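Local coordinates for protein PTS system fructose-like EIIB component 3 (Escherichia coli K12, PDB 4TN5) that probably accepts a phosphoryl group from phospho-EIIA on a cysteine and passes it to incoming sugar in a fructose-like phosphotransferase system, at residues Y3-T8 against E72-C77; A57-L62 against R99-A104; R23-C28 against V35-Q40. One frame throughout, in Å; residues are numbered along the deposited sequence.

Interaction 1: Y3-T8 against E72-C77; sequences YLVAVT and ERFEHC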
ATOM      1  N   TYR A   3      -7.146 -17.891  -3.599  1.00 49.96           N
ATOM      2  CA  TYR A   3      -8.148 -17.210  -4.410  1.00 50.85           C
ATOM      3  C   TYR A   3      -7.797 -15.750  -4.692  1.00 52.73           C
ATOM      4  O   TYR A   3      -7.607 -14.952  -3.776  1.00 48.81           O
ATOM      5  CB  TYR A   3      -9.529 -17.314  -3.761  1.00 56.23           C
ATOM      6  CG  TYR A   3     -10.619 -16.633  -4.550  1.00 56.11           C
ATOM      7  CD1 TYR A   3     -10.880 -16.993  -5.865  1.00 52.13           C
ATOM      8  CD2 TYR A   3     -11.390 -15.629  -3.981  1.00 66.44           C
ATOM      9  CE1 TYR A   3     -11.876 -16.372  -6.593  1.00 50.65           C
ATOM     10  CE2 TYR A   3     -12.389 -15.003  -4.699  1.00 70.46           C
ATOM     11  CZ  TYR A   3     -12.627 -15.377  -6.004  1.00 57.87           C
ATOM     12  OH  TYR A   3     -13.622 -14.755  -6.723  1.00 61.34           O
ATOM     13  N   LEU A   4      -7.732 -15.415  -5.977  1.00 54.24           N
ATOM     14  CA  LEU A   4      -7.310 -14.096  -6.428  1.00 46.51           C
ATOM     15  C   LEU A   4      -8.450 -13.364  -7.126  1.00 44.03           C
ATOM     16  O   LEU A   4      -9.170 -13.952  -7.927  1.00 49.33           O
ATOM     17  CB  LEU A   4      -6.131 -14.249  -7.395  1.00 43.32           C
ATOM     18  CG  LEU A   4      -5.573 -13.020  -8.117  1.00 50.22           C
ATOM     19  CD1 LEU A   4      -4.497 -12.339  -7.291  1.00 55.75           C
ATOM     20  CD2 LEU A   4      -5.036 -13.409  -9.485  1.00 46.91           C
ATOM     21  N   VAL A   5      -8.627 -12.084  -6.814  1.00 36.38           N
ATOM     22  CA  VAL A   5      -9.524 -11.241  -7.597  1.00 34.47           C
ATOM     23  C   VAL A   5      -8.690 -10.234  -8.377  1.00 35.35           C
ATOM     24  O   VAL A   5      -7.627  -9.815  -7.919  1.00 36.51           O
ATOM     25  CB  VAL A   5     -10.576 -10.513  -6.732  1.00 40.72           C
ATOM     26  CG1 VAL A   5     -11.518 -11.517  -6.082  1.00 40.18           C
ATOM     27  CG2 VAL A   5      -9.904  -9.640  -5.686  1.00 45.73           C
ATOM     28  N   ALA A   6      -9.157  -9.857  -9.559  1.00 39.30           N
ATOM     29  CA  ALA A   6      -8.356  -9.000 -10.421  1.00 29.15           C
ATOM     30  C   ALA A   6      -9.177  -7.974 -11.185  1.00 28.78           C
ATOM     31  O   ALA A   6     -10.344  -8.198 -11.506  1.00 32.97           O
ATOM     32  CB  ALA A   6      -7.546  -9.843 -11.384  1.00 19.47           C
ATOM     33  N   VAL A   7      -8.547  -6.841 -11.471  1.00 36.04           N
ATOM     34  CA  VAL A   7      -9.148  -5.818 -12.309  1.00 37.74           C
ATOM     35  C   VAL A   7      -8.147  -5.359 -13.359  1.00 40.07           C
ATOM     36  O   VAL A   7      -7.058  -4.886 -13.029  1.00 44.07           O
ATOM     37  CB  VAL A   7      -9.614  -4.599 -11.494  1.00 42.03           C
ATOM     38  CG1 VAL A   7     -10.154  -3.526 -12.423  1.00 48.42           C
ATOM     39  CG2 VAL A   7     -10.670  -5.004 -10.478  1.00 38.19           C
ATOM     40  N   THR A   8      -8.512  -5.517 -14.625  1.00 30.68           N
ATOM     41  CA  THR A   8      -7.692  -5.025 -15.719  1.00 38.48           C
ATOM     42  C   THR A   8      -8.369  -3.806 -16.330  1.00 45.40           C
ATOM     43  O   THR A   8      -9.570  -3.827 -16.599  1.00 55.71           O
ATOM     44  CB  THR A   8      -7.475  -6.101 -16.797  1.00 45.01           C
ATOM     45  OG1 THR A   8      -8.742  -6.523 -17.317  1.00 35.77           O
ATOM     46  CG2 THR A   8      -6.758  -7.303 -16.205  1.00 40.85           C
ATOM     47  N   GLU A  72     -11.800   2.092  -4.354  1.00 86.42           N
ATOM     48  CA  GLU A  72     -12.264   2.050  -2.977  1.00 87.00           C
ATOM     49  C   GLU A  72     -12.333   0.635  -2.387  1.00 79.70           C
ATOM     50  O   GLU A  72     -12.142   0.456  -1.188  1.00 84.18           O
ATOM     51  CB  GLU A  72     -13.677   2.659  -2.930  1.00 95.31           C
ATOM     52  CG  GLU A  72     -14.684   1.859  -3.742  1.00105.18           C
ATOM     53  CD  GLU A  72     -16.057   2.476  -3.827  1.00116.55           C
ATOM     54  OE1 GLU A  72     -16.365   3.352  -2.994  1.00120.10           O
ATOM     55  OE2 GLU A  72     -16.813   2.116  -4.754  1.00125.04           O
ATOM     56  N   ARG A  73     -12.634  -0.360  -3.220  1.00 66.91           N
ATOM     57  CA  ARG A  73     -13.098  -1.652  -2.726  1.00 58.12           C
ATOM     58  C   ARG A  73     -11.955  -2.500  -2.203  1.00 52.56           C
ATOM     59  O   ARG A  73     -12.169  -3.503  -1.522  1.00 64.45           O
ATOM     60  CB  ARG A  73     -13.822  -2.396  -3.847  1.00 62.43           C
ATOM     61  CG  ARG A  73     -15.074  -1.692  -4.348  1.00 67.27           C
ATOM     62  CD  ARG A  73     -15.526  -2.268  -5.682  1.00 68.32           C
ATOM     63  NE  ARG A  73     -14.557  -1.999  -6.743  1.00 65.29           N
ATOM     64  CZ  ARG A  73     -14.584  -2.559  -7.949  1.00 60.95           C
ATOM     65  NH1 ARG A  73     -15.528  -3.440  -8.255  1.00 60.07           N
ATOM     66  NH2 ARG A  73     -13.659  -2.246  -8.847  1.00 56.69           N
ATOM     67  N   PHE A  74     -10.738  -2.075  -2.517  1.00 46.86           N
ATOM     68  CA  PHE A  74      -9.553  -2.877  -2.272  1.00 52.09           C
ATOM     69  C   PHE A  74      -8.659  -2.287  -1.186  1.00 55.41           C
ATOM     70  O   PHE A  74      -7.527  -2.733  -1.008  1.00 55.66           O
ATOM     71  CB  PHE A  74      -8.758  -3.021  -3.571  1.00 47.67           C
ATOM     72  CG  PHE A  74      -9.574  -3.528  -4.729  1.00 46.96           C
ATOM     73  CD1 PHE A  74      -9.804  -4.884  -4.881  1.00 43.09           C
ATOM     74  CD2 PHE A  74     -10.102  -2.655  -5.669  1.00 42.43           C
ATOM     75  CE1 PHE A  74     -10.548  -5.363  -5.939  1.00 37.74           C
ATOM     76  CE2 PHE A  74     -10.849  -3.130  -6.734  1.00 54.15           C
ATOM     77  CZ  PHE A  74     -11.072  -4.487  -6.868  1.00 48.73           C
ATOM     78  N   GLU A  75      -9.157  -1.290  -0.460  1.00 64.51           N
ATOM     79  CA  GLU A  75      -8.335  -0.627   0.552  1.00 57.10           C
ATOM     80  C   GLU A  75      -7.962  -1.550   1.714  1.00 55.36           C
ATOM     81  O   GLU A  75      -6.929  -1.360   2.356  1.00 69.07           O
ATOM     82  CB  GLU A  75      -8.992   0.665   1.059  1.00 63.34           C
ATOM     83  CG  GLU A  75     -10.136   0.469   2.043  1.00 80.95           C
ATOM     84  CD  GLU A  75     -10.996   1.713   2.186  1.00 91.33           C
ATOM     85  OE1 GLU A  75     -10.429   2.817   2.334  1.00 99.83           O
ATOM     86  OE2 GLU A  75     -12.238   1.588   2.149  1.00 86.93           O
ATOM     87  N   HIS A  76      -8.793  -2.556   1.971  1.00 53.85           N
ATOM     88  CA  HIS A  76      -8.518  -3.513   3.041  1.00 56.72           C
ATOM     89  C   HIS A  76      -8.098  -4.879   2.512  1.00 54.77           C
ATOM     90  O   HIS A  76      -8.311  -5.901   3.166  1.00 57.97           O
ATOM     91  CB  HIS A  76      -9.726  -3.659   3.967  1.00 65.35           C
ATOM     92  CG  HIS A  76     -10.057  -2.413   4.725  1.00 75.57           C
ATOM     93  ND1 HIS A  76      -9.203  -1.861   5.653  1.00 80.69           N
ATOM     94  CD2 HIS A  76     -11.153  -1.618   4.701  1.00 74.64           C
ATOM     95  CE1 HIS A  76      -9.754  -0.773   6.163  1.00 83.11           C
ATOM     96  NE2 HIS A  76     -10.938  -0.605   5.603  1.00 82.53           N
ATOM     97  N   CYS A  77      -7.493  -4.893   1.331  1.00 43.46           N
ATOM     98  CA  CYS A  77      -7.023  -6.136   0.740  1.00 40.32           C
ATOM     99  C   CYS A  77      -5.510  -6.127   0.588  1.00 31.73           C
ATOM    100  O   CYS A  77      -4.902  -5.076   0.388  1.00 40.96           O
ATOM    101  CB  CYS A  77      -7.663  -6.355  -0.634  1.00 50.82           C
ATOM    102  SG  CYS A  77      -9.456  -6.150  -0.677  1.00118.94           S
TER
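The Phe74 ring meets Val5 and Val7 by its far end. Val5 CG2 stands at the edge, near the ring plane, 4.3 Å from CE1, whereas Val7 CG2 reaches CZ obliquely at 3.7 Å. One ring face carries Arg73 CB, 4.1 Å above the plane and displaced toward the rim. The Arg73 guanidinium in turn has Phe74 CZ 3.8 Å above one of its faces, again off centre, so CZ lies over the guanidinium and also meets Val7. That methyl, the branch anti to the carbonyl carbon (chi1 176° places CG1 anti to N), lies obliquely to the guanidinium too, CG2 being 4.4 Å from Arg73 NH2. The contact belongs to an alpha/beta fold with a largely parallel sheet: 3-8 is on an interior strand, and 72-77 lies in the connection between strands 59-64 and 79-82, covering the sheet face to which Val5 and Val7 point. The Val7 side chain is about 10 Å from that of Cys10, the inferred phosphocysteine position. Ile54 and Ala60 also touch Phe74. Arg73 NE is bonded to Gly70 O and NH1 forms a salt bridge to Glu38 OE1. Beyond the ring, Cys77 N to Phe74 O, 3.2 Å, closes a type I turn.

Interaction 2: A57-L62 against R99-A104; sequences ADVALL and RKVLSA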
ATOM      1  N   ALA A  57     -11.182 -13.078  -0.896  1.00 63.77           N
ATOM      2  CA  ALA A  57      -9.985 -13.220  -1.711  1.00 51.54           C
ATOM      3  C   ALA A  57      -8.757 -13.076  -0.824  1.00 58.89           C
ATOM      4  O   ALA A  57      -8.743 -12.264   0.101  1.00 59.89           O
ATOM      5  CB  ALA A  57      -9.965 -12.179  -2.815  1.00 43.96           C
ATOM      6  N   ASP A  58      -7.732 -13.871  -1.103  1.00 48.96           N
ATOM      7  CA  ASP A  58      -6.509 -13.822  -0.316  1.00 43.89           C
ATOM      8  C   ASP A  58      -5.618 -12.668  -0.763  1.00 46.09           C
ATOM      9  O   ASP A  58      -4.791 -12.176   0.005  1.00 54.83           O
ATOM     10  CB  ASP A  58      -5.759 -15.150  -0.413  1.00 48.84           C
ATOM     11  CG  ASP A  58      -6.574 -16.317   0.110  1.00 64.56           C
ATOM     12  OD1 ASP A  58      -6.519 -16.582   1.330  1.00 73.92           O
ATOM     13  OD2 ASP A  58      -7.267 -16.969  -0.698  1.00 66.16           O
ATOM     14  N   VAL A  59      -5.803 -12.238  -2.007  1.00 47.67           N
ATOM     15  CA  VAL A  59      -5.027 -11.140  -2.572  1.00 32.42           C
ATOM     16  C   VAL A  59      -5.694 -10.630  -3.848  1.00 34.75           C
ATOM     17  O   VAL A  59      -6.331 -11.394  -4.573  1.00 48.50           O
ATOM     18  CB  VAL A  59      -3.565 -11.571  -2.858  1.00 35.57           C
ATOM     19  CG1 VAL A  59      -3.529 -12.721  -3.849  1.00 39.86           C
ATOM     20  CG2 VAL A  59      -2.723 -10.397  -3.347  1.00 33.23           C
ATOM     21  N   ALA A  60      -5.569  -9.332  -4.106  1.00 25.09           N
ATOM     22  CA  ALA A  60      -6.097  -8.745  -5.329  1.00 32.58           C
ATOM     23  C   ALA A  60      -4.964  -8.359  -6.274  1.00 29.06           C
ATOM     24  O   ALA A  60      -3.857  -8.054  -5.836  1.00 33.72           O
ATOM     25  CB  ALA A  60      -6.957  -7.532  -5.006  1.00 26.11           C
ATOM     26  N   LEU A  61      -5.235  -8.391  -7.573  1.00 37.73           N
ATOM     27  CA  LEU A  61      -4.264  -7.925  -8.555  1.00 27.69           C
ATOM     28  C   LEU A  61      -4.869  -6.806  -9.388  1.00 33.50           C
ATOM     29  O   LEU A  61      -5.894  -6.988 -10.044  1.00 37.60           O
ATOM     30  CB  LEU A  61      -3.792  -9.070  -9.452  1.00 29.50           C
ATOM     31  CG  LEU A  61      -2.730  -8.691 -10.488  1.00 39.51           C
ATOM     32  CD1 LEU A  61      -1.551  -8.003  -9.822  1.00 43.10           C
ATOM     33  CD2 LEU A  61      -2.266  -9.917 -11.257  1.00 31.60           C
ATOM     34  N   LEU A  62      -4.232  -5.642  -9.354  1.00 32.57           N
ATOM     35  CA  LEU A  62      -4.744  -4.480 -10.065  1.00 28.12           C
ATOM     36  C   LEU A  62      -3.861  -4.136 -11.255  1.00 43.76           C
ATOM     37  O   LEU A  62      -2.825  -3.486 -11.112  1.00 48.36           O
ATOM     38  CB  LEU A  62      -4.866  -3.287  -9.114  1.00 38.72           C
ATOM     39  CG  LEU A  62      -5.662  -3.581  -7.841  1.00 45.95           C
ATOM     40  CD1 LEU A  62      -5.752  -2.347  -6.957  1.00 46.56           C
ATOM     41  CD2 LEU A  62      -7.050  -4.110  -8.177  1.00 37.79           C
ATOM     42  N   ARG A  99       2.669 -13.546  -4.922  1.00 43.02           N
ATOM     43  CA  ARG A  99       2.838 -14.681  -4.022  1.00 50.85           C
ATOM     44  C   ARG A  99       3.584 -14.264  -2.754  1.00 57.22           C
ATOM     45  O   ARG A  99       3.433 -14.885  -1.704  1.00 70.06           O
ATOM     46  CB  ARG A  99       3.529 -15.842  -4.739  1.00 57.48           C
ATOM     47  CG  ARG A  99       3.105 -17.217  -4.236  1.00 66.08           C
ATOM     48  CD  ARG A  99       3.629 -18.334  -5.135  1.00 86.49           C
ATOM     49  NE  ARG A  99       3.021 -19.627  -4.826  1.00103.88           N
ATOM     50  CZ  ARG A  99       3.364 -20.386  -3.790  1.00114.87           C
ATOM     51  NH1 ARG A  99       4.308 -19.977  -2.954  1.00117.05           N
ATOM     52  NH2 ARG A  99       2.762 -21.550  -3.586  1.00117.92           N
ATOM     53  N   LYS A 100       4.378 -13.201  -2.853  1.00 57.18           N
ATOM     54  CA  LYS A 100       4.966 -12.581  -1.667  1.00 57.77           C
ATOM     55  C   LYS A 100       3.886 -11.924  -0.814  1.00 56.01           C
ATOM     56  O   LYS A 100       3.746 -12.231   0.369  1.00 70.60           O
ATOM     57  CB  LYS A 100       6.027 -11.541  -2.041  1.00 67.32           C
ATOM     58  CG  LYS A 100       7.248 -12.091  -2.766  1.00 82.62           C
ATOM     59  CD  LYS A 100       8.212 -10.973  -3.135  1.00 89.32           C
ATOM     60  CE  LYS A 100       9.582 -11.172  -2.499  1.00 96.45           C
ATOM     61  NZ  LYS A 100      10.654 -11.312  -3.526  1.00 98.23           N
ATOM     62  N   VAL A 101       3.123 -11.026  -1.432  1.00 41.91           N
ATOM     63  CA  VAL A 101       2.017 -10.339  -0.772  1.00 41.80           C
ATOM     64  C   VAL A 101       1.053 -11.350  -0.150  1.00 52.01           C
ATOM     65  O   VAL A 101       0.486 -11.116   0.917  1.00 60.39           O
ATOM     66  CB  VAL A 101       1.265  -9.427  -1.765  1.00 36.12           C
ATOM     67  CG1 VAL A 101       0.028  -8.830  -1.126  1.00 40.16           C
ATOM     68  CG2 VAL A 101       2.188  -8.326  -2.268  1.00 38.76           C
ATOM     69  N   LEU A 102       0.893 -12.483  -0.824  1.00 50.80           N
ATOM     70  CA  LEU A 102       0.129 -13.603  -0.294  1.00 59.83           C
ATOM     71  C   LEU A 102       0.841 -14.199   0.919  1.00 67.63           C
ATOM     72  O   LEU A 102       0.221 -14.478   1.944  1.00 63.66           O
ATOM     73  CB  LEU A 102      -0.038 -14.667  -1.381  1.00 65.77           C
ATOM     74  CG  LEU A 102      -0.873 -15.915  -1.100  1.00 63.76           C
ATOM     75  CD1 LEU A 102      -2.248 -15.538  -0.591  1.00 65.12           C
ATOM     76  CD2 LEU A 102      -0.981 -16.756  -2.362  1.00 60.25           C
ATOM     77  N   SER A 103       2.154 -14.374   0.793  1.00 89.46           N
ATOM     78  CA  SER A 103       2.966 -14.990   1.841  1.00 98.35           C
ATOM     79  C   SER A 103       3.194 -14.077   3.044  1.00107.58           C
ATOM     80  O   SER A 103       2.922 -14.466   4.180  1.00111.30           O
ATOM     81  CB  SER A 103       4.317 -15.434   1.271  1.00101.16           C
ATOM     82  OG  SER A 103       5.244 -15.713   2.305  1.00102.99           O
ATOM     83  N   ALA A 104       3.699 -12.872   2.781  1.00 82.08           N
ATOM     84  CA  ALA A 104       4.064 -11.907   3.823  1.00 89.00           C
ATOM     85  C   ALA A 104       2.981 -11.754   4.894  1.00 89.36           C
ATOM     86  O   ALA A 104       1.799 -11.663   4.575  1.00 78.59           O
ATOM     87  CB  ALA A 104       4.420 -10.562   3.196  1.00 92.56           C
TER
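Leu102 reaches from the last turn of helix 92-103 to Asp58 and Val59, where strand 59-64 begins. Its CB lies 4.7 Å from Val59 CG1, no more than a loose approach. CG makes no close contact, standing about 5.0 Å from both Asp58 CB and Val59 CG1, but being anti to the backbone N (chi1 -177°) it sends the branch toward Asp58. There the tip, CD1, comes 3.5 Å from Asp58 CB, with Val59 CG1 at 4.5 Å; the other methyl, CD2, is farther from both residues. One residue earlier, Val101 comes in beside it, its CG1 3.9 Å from Val59 CG2, the two valine side chains crossing at about a right angle. Val59 thus divides its methyls between two successive helix residues: CG1 faces Leu102 and CG2 faces Val101. The close CA pair of Val59 and Leu102, 6.2 Å apart, shows how near the helix end comes to the sheet. This is helix-on-sheet packing of the alpha/beta fold, continued by Val98 against Val59 and by Val80 of the adjacent strand against Val101. Asp58 offers its methylene here, while its OD2 accepts a bond from Tyr3 N. The chain just past the helix is bonded elsewhere, Ala104 O to Arg78 NH1; between these two segments the contact is apolar packing of methyls and a methylene, without directional bonds.

Interaction 3: R23-C28 against V35-Q40; sequences RLEKLC and VSIETQ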
ATOM      1  N   ARG A  23      -4.144 -13.603 -20.224  1.00 26.63           N
ATOM      2  CA  ARG A  23      -2.876 -14.116 -19.726  1.00 39.54           C
ATOM      3  C   ARG A  23      -2.974 -14.485 -18.251  1.00 41.14           C
ATOM      4  O   ARG A  23      -2.426 -15.494 -17.826  1.00 44.55           O
ATOM      5  CB  ARG A  23      -1.749 -13.103 -19.953  1.00 41.10           C
ATOM      6  CG  ARG A  23      -0.367 -13.636 -19.599  1.00 53.75           C
ATOM      7  CD  ARG A  23       0.600 -13.522 -20.771  1.00 64.70           C
ATOM      8  NE  ARG A  23       1.127 -12.169 -20.943  1.00 72.34           N
ATOM      9  CZ  ARG A  23       1.412 -11.620 -22.120  1.00 80.67           C
ATOM     10  NH1 ARG A  23       1.211 -12.294 -23.240  1.00 85.14           N
ATOM     11  NH2 ARG A  23       1.895 -10.391 -22.183  1.00 88.35           N
ATOM     12  N   LEU A  24      -3.699 -13.680 -17.482  1.00 36.77           N
ATOM     13  CA  LEU A  24      -3.819 -13.911 -16.047  1.00 36.20           C
ATOM     14  C   LEU A  24      -4.641 -15.158 -15.724  1.00 42.03           C
ATOM     15  O   LEU A  24      -4.293 -15.920 -14.822  1.00 47.03           O
ATOM     16  CB  LEU A  24      -4.425 -12.693 -15.355  1.00 32.82           C
ATOM     17  CG  LEU A  24      -4.478 -12.786 -13.832  1.00 39.58           C
ATOM     18  CD1 LEU A  24      -3.077 -12.954 -13.273  1.00 29.67           C
ATOM     19  CD2 LEU A  24      -5.134 -11.552 -13.260  1.00 35.92           C
ATOM     20  N   GLU A  25      -5.730 -15.355 -16.461  1.00 41.12           N
ATOM     21  CA  GLU A  25      -6.590 -16.520 -16.271  1.00 39.96           C
ATOM     22  C   GLU A  25      -5.796 -17.813 -16.431  1.00 37.96           C
ATOM     23  O   GLU A  25      -6.017 -18.783 -15.707  1.00 45.06           O
ATOM     24  CB  GLU A  25      -7.758 -16.491 -17.258  1.00 41.35           C
ATOM     25  CG  GLU A  25      -8.908 -17.422 -16.898  1.00 62.88           C
ATOM     26  CD  GLU A  25     -10.247 -16.711 -16.883  1.00 83.63           C
ATOM     27  OE1 GLU A  25     -10.281 -15.504 -17.201  1.00 90.97           O
ATOM     28  OE2 GLU A  25     -11.263 -17.355 -16.544  1.00 87.73           O
ATOM     29  N   LYS A  26      -4.853 -17.816 -17.367  1.00 32.00           N
ATOM     30  CA  LYS A  26      -4.030 -18.999 -17.602  1.00 48.91           C
ATOM     31  C   LYS A  26      -2.725 -18.990 -16.803  1.00 44.35           C
ATOM     32  O   LYS A  26      -2.075 -20.019 -16.668  1.00 50.87           O
ATOM     33  CB  LYS A  26      -3.798 -19.229 -19.101  1.00 62.78           C
ATOM     34  CG  LYS A  26      -2.391 -18.957 -19.600  1.00 72.93           C
ATOM     35  CD  LYS A  26      -2.391 -18.841 -21.112  1.00 79.96           C
ATOM     36  CE  LYS A  26      -1.187 -18.073 -21.613  1.00 92.99           C
ATOM     37  NZ  LYS A  26      -1.092 -18.139 -23.100  1.00100.18           N
ATOM     38  N   LEU A  27      -2.357 -17.838 -16.251  1.00 47.45           N
ATOM     39  CA  LEU A  27      -1.292 -17.799 -15.254  1.00 35.48           C
ATOM     40  C   LEU A  27      -1.818 -18.428 -13.973  1.00 38.11           C
ATOM     41  O   LEU A  27      -1.069 -19.025 -13.200  1.00 51.75           O
ATOM     42  CB  LEU A  27      -0.853 -16.361 -14.962  1.00 43.84           C
ATOM     43  CG  LEU A  27      -0.042 -15.628 -16.030  1.00 49.20           C
ATOM     44  CD1 LEU A  27       0.439 -14.273 -15.537  1.00 42.93           C
ATOM     45  CD2 LEU A  27       1.118 -16.477 -16.468  1.00 50.55           C
ATOM     46  N   CYS A  28      -3.121 -18.289 -13.762  1.00 39.77           N
ATOM     47  CA  CYS A  28      -3.740 -18.696 -12.511  1.00 51.91           C
ATOM     48  C   CYS A  28      -4.030 -20.182 -12.414  1.00 59.24           C
ATOM     49  O   CYS A  28      -3.741 -20.799 -11.388  1.00 66.71           O
ATOM     50  CB  CYS A  28      -5.025 -17.910 -12.260  1.00 53.74           C
ATOM     51  SG  CYS A  28      -4.741 -16.219 -11.713  1.00 50.46           S
ATOM     52  N   VAL A  35      -9.764 -17.665  -9.466  1.00 46.28           N
ATOM     53  CA  VAL A  35      -9.655 -16.283  -9.916  1.00 34.91           C
ATOM     54  C   VAL A  35     -10.919 -15.729 -10.575  1.00 39.59           C
ATOM     55  O   VAL A  35     -11.533 -16.375 -11.426  1.00 59.27           O
ATOM     56  CB  VAL A  35      -8.432 -16.088 -10.850  1.00 67.43           C
ATOM     57  CG1 VAL A  35      -8.551 -16.966 -12.088  1.00 63.76           C
ATOM     58  CG2 VAL A  35      -8.272 -14.623 -11.233  1.00 67.65           C
ATOM     59  N   SER A  36     -11.306 -14.530 -10.150  1.00 36.39           N
ATOM     60  CA  SER A  36     -12.374 -13.778 -10.794  1.00 33.04           C
ATOM     61  C   SER A  36     -11.802 -12.449 -11.271  1.00 34.08           C
ATOM     62  O   SER A  36     -11.147 -11.740 -10.507  1.00 39.41           O
ATOM     63  CB  SER A  36     -13.526 -13.534  -9.820  1.00 49.97           C
ATOM     64  OG  SER A  36     -14.008 -14.753  -9.282  1.00 62.91           O
ATOM     65  N   ILE A  37     -12.043 -12.115 -12.533  1.00 38.83           N
ATOM     66  CA  ILE A  37     -11.447 -10.920 -13.120  1.00 41.60           C
ATOM     67  C   ILE A  37     -12.487  -9.897 -13.565  1.00 43.85           C
ATOM     68  O   ILE A  37     -13.336 -10.185 -14.408  1.00 41.71           O
ATOM     69  CB  ILE A  37     -10.551 -11.274 -14.322  1.00 34.72           C
ATOM     70  CG1 ILE A  37      -9.568 -12.382 -13.944  1.00 35.70           C
ATOM     71  CG2 ILE A  37      -9.812 -10.041 -14.817  1.00 43.25           C
ATOM     72  CD1 ILE A  37      -8.684 -12.828 -15.089  1.00 40.70           C
ATOM     73  N   GLU A  38     -12.408  -8.701 -12.991  1.00 46.17           N
ATOM     74  CA  GLU A  38     -13.267  -7.598 -13.398  1.00 47.88           C
ATOM     75  C   GLU A  38     -12.619  -6.836 -14.543  1.00 49.12           C
ATOM     76  O   GLU A  38     -11.420  -6.561 -14.520  1.00 44.06           O
ATOM     77  CB  GLU A  38     -13.530  -6.655 -12.223  1.00 53.40           C
ATOM     78  CG  GLU A  38     -14.306  -5.398 -12.588  1.00 64.30           C
ATOM     79  CD  GLU A  38     -14.636  -4.543 -11.380  1.00 63.98           C
ATOM     80  OE1 GLU A  38     -15.036  -5.109 -10.340  1.00 58.01           O
ATOM     81  OE2 GLU A  38     -14.492  -3.304 -11.466  1.00 60.51           O
ATOM     82  N   THR A  39     -13.417  -6.503 -15.550  1.00 59.54           N
ATOM     83  CA  THR A  39     -12.925  -5.747 -16.693  1.00 60.16           C
ATOM     84  C   THR A  39     -13.528  -4.349 -16.726  1.00 51.80           C
ATOM     85  O   THR A  39     -14.741  -4.184 -16.625  1.00 61.68           O
ATOM     86  CB  THR A  39     -13.232  -6.472 -18.017  1.00 69.55           C
ATOM     87  OG1 THR A  39     -12.176  -7.396 -18.312  1.00 64.30           O
ATOM     88  CG2 THR A  39     -13.359  -5.475 -19.157  1.00 74.94           C
ATOM     89  N   GLN A  40     -12.670  -3.343 -16.854  1.00 40.30           N
ATOM     90  CA  GLN A  40     -13.123  -1.968 -17.011  1.00 51.63           C
ATOM     91  C   GLN A  40     -12.556  -1.383 -18.298  1.00 58.20           C
ATOM     92  O   GLN A  40     -11.355  -1.135 -18.400  1.00 64.59           O
ATOM     93  CB  GLN A  40     -12.711  -1.122 -15.805  1.00 51.30           C
ATOM     94  CG  GLN A  40     -13.311  -1.591 -14.487  1.00 56.02           C
ATOM     95  CD  GLN A  40     -12.941  -0.694 -13.321  1.00 64.18           C
ATOM     96  OE1 GLN A  40     -12.397   0.395 -13.506  1.00 61.43           O
ATOM     97  NE2 GLN A  40     -13.236  -1.149 -12.107  1.00 56.60           N
TER
HETATM   98  O   HOH W   1     -12.387 -18.018 -13.818  1.00 59.23           O
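A single water oxygen joins Glu25 and Val35, donating to Glu25 OE2 and to Val35 O, each 3.0 Å away. It spans the margin of a beta-alpha-beta crossover, in which helix 18-30 connects the parallel neighbours 3-9 and 34-41. The axes of 23-28 and 35-40 run 9.3 Å apart at 170°, nearly antiparallel, as expected when a helix returns over its sheet and the chain turns back into the next strand. Next to that turn, Cys28 and Val35 are the backbone positions of nearest approach. Cys28 CB lies 3.7 Å from Val35 CG1, and Cys28 SG lies 3.8 Å from Val35 CB and about as far from both methyls, so CB and SG of Cys28 both pack on the valine. Farther along, Ile37 extends CD1 toward Leu24 and Glu25: with its chain stretched out (chi2 178°), the tip comes 4.2 Å from Leu24 CD2 and 3.8 Å from Glu25 OE1. Glu25 therefore has two roles, one carboxylate oxygen held by the water and the other beside the Ile37 CD1 methyl, a plain van der Waals contact. Leu24 also touches Ala6 of the central strand, and Cys28 touches Leu4. On the strand itself, Glu38 OE1 accepts a bond from Leu49 N. Gln40 NE2, which also bonds Ala69 O, donates to Glu38 OE2 at 2.6 Å, almost straight at 165° and within the Gln40 amide plane.

From the N terminus, segment 3-8, on strand 3-9, opens the loop that interaction 1 closes at 72-77, 64 residues on. Within it the chain passes through 23-28 and returns as 35-40, so interaction 3 is a short local closure contained in the larger one. Interaction 2 starts at 57-62, before interaction 1 is complete, and ends at 99-104; these two cross, while interactions 3 and 2 follow in series. Probable backbone hydrogen bonds, Val5 O to Leu61 N (2.8 Å) and Ala6 O to Glu38 N (2.6 Å), join strand 3-9 to its neighbours 59-64 and 34-41. Onto this sheet interaction 3 brings helix 18-30, interaction 2 helix 92-103 and interaction 1 the 72-77 loop.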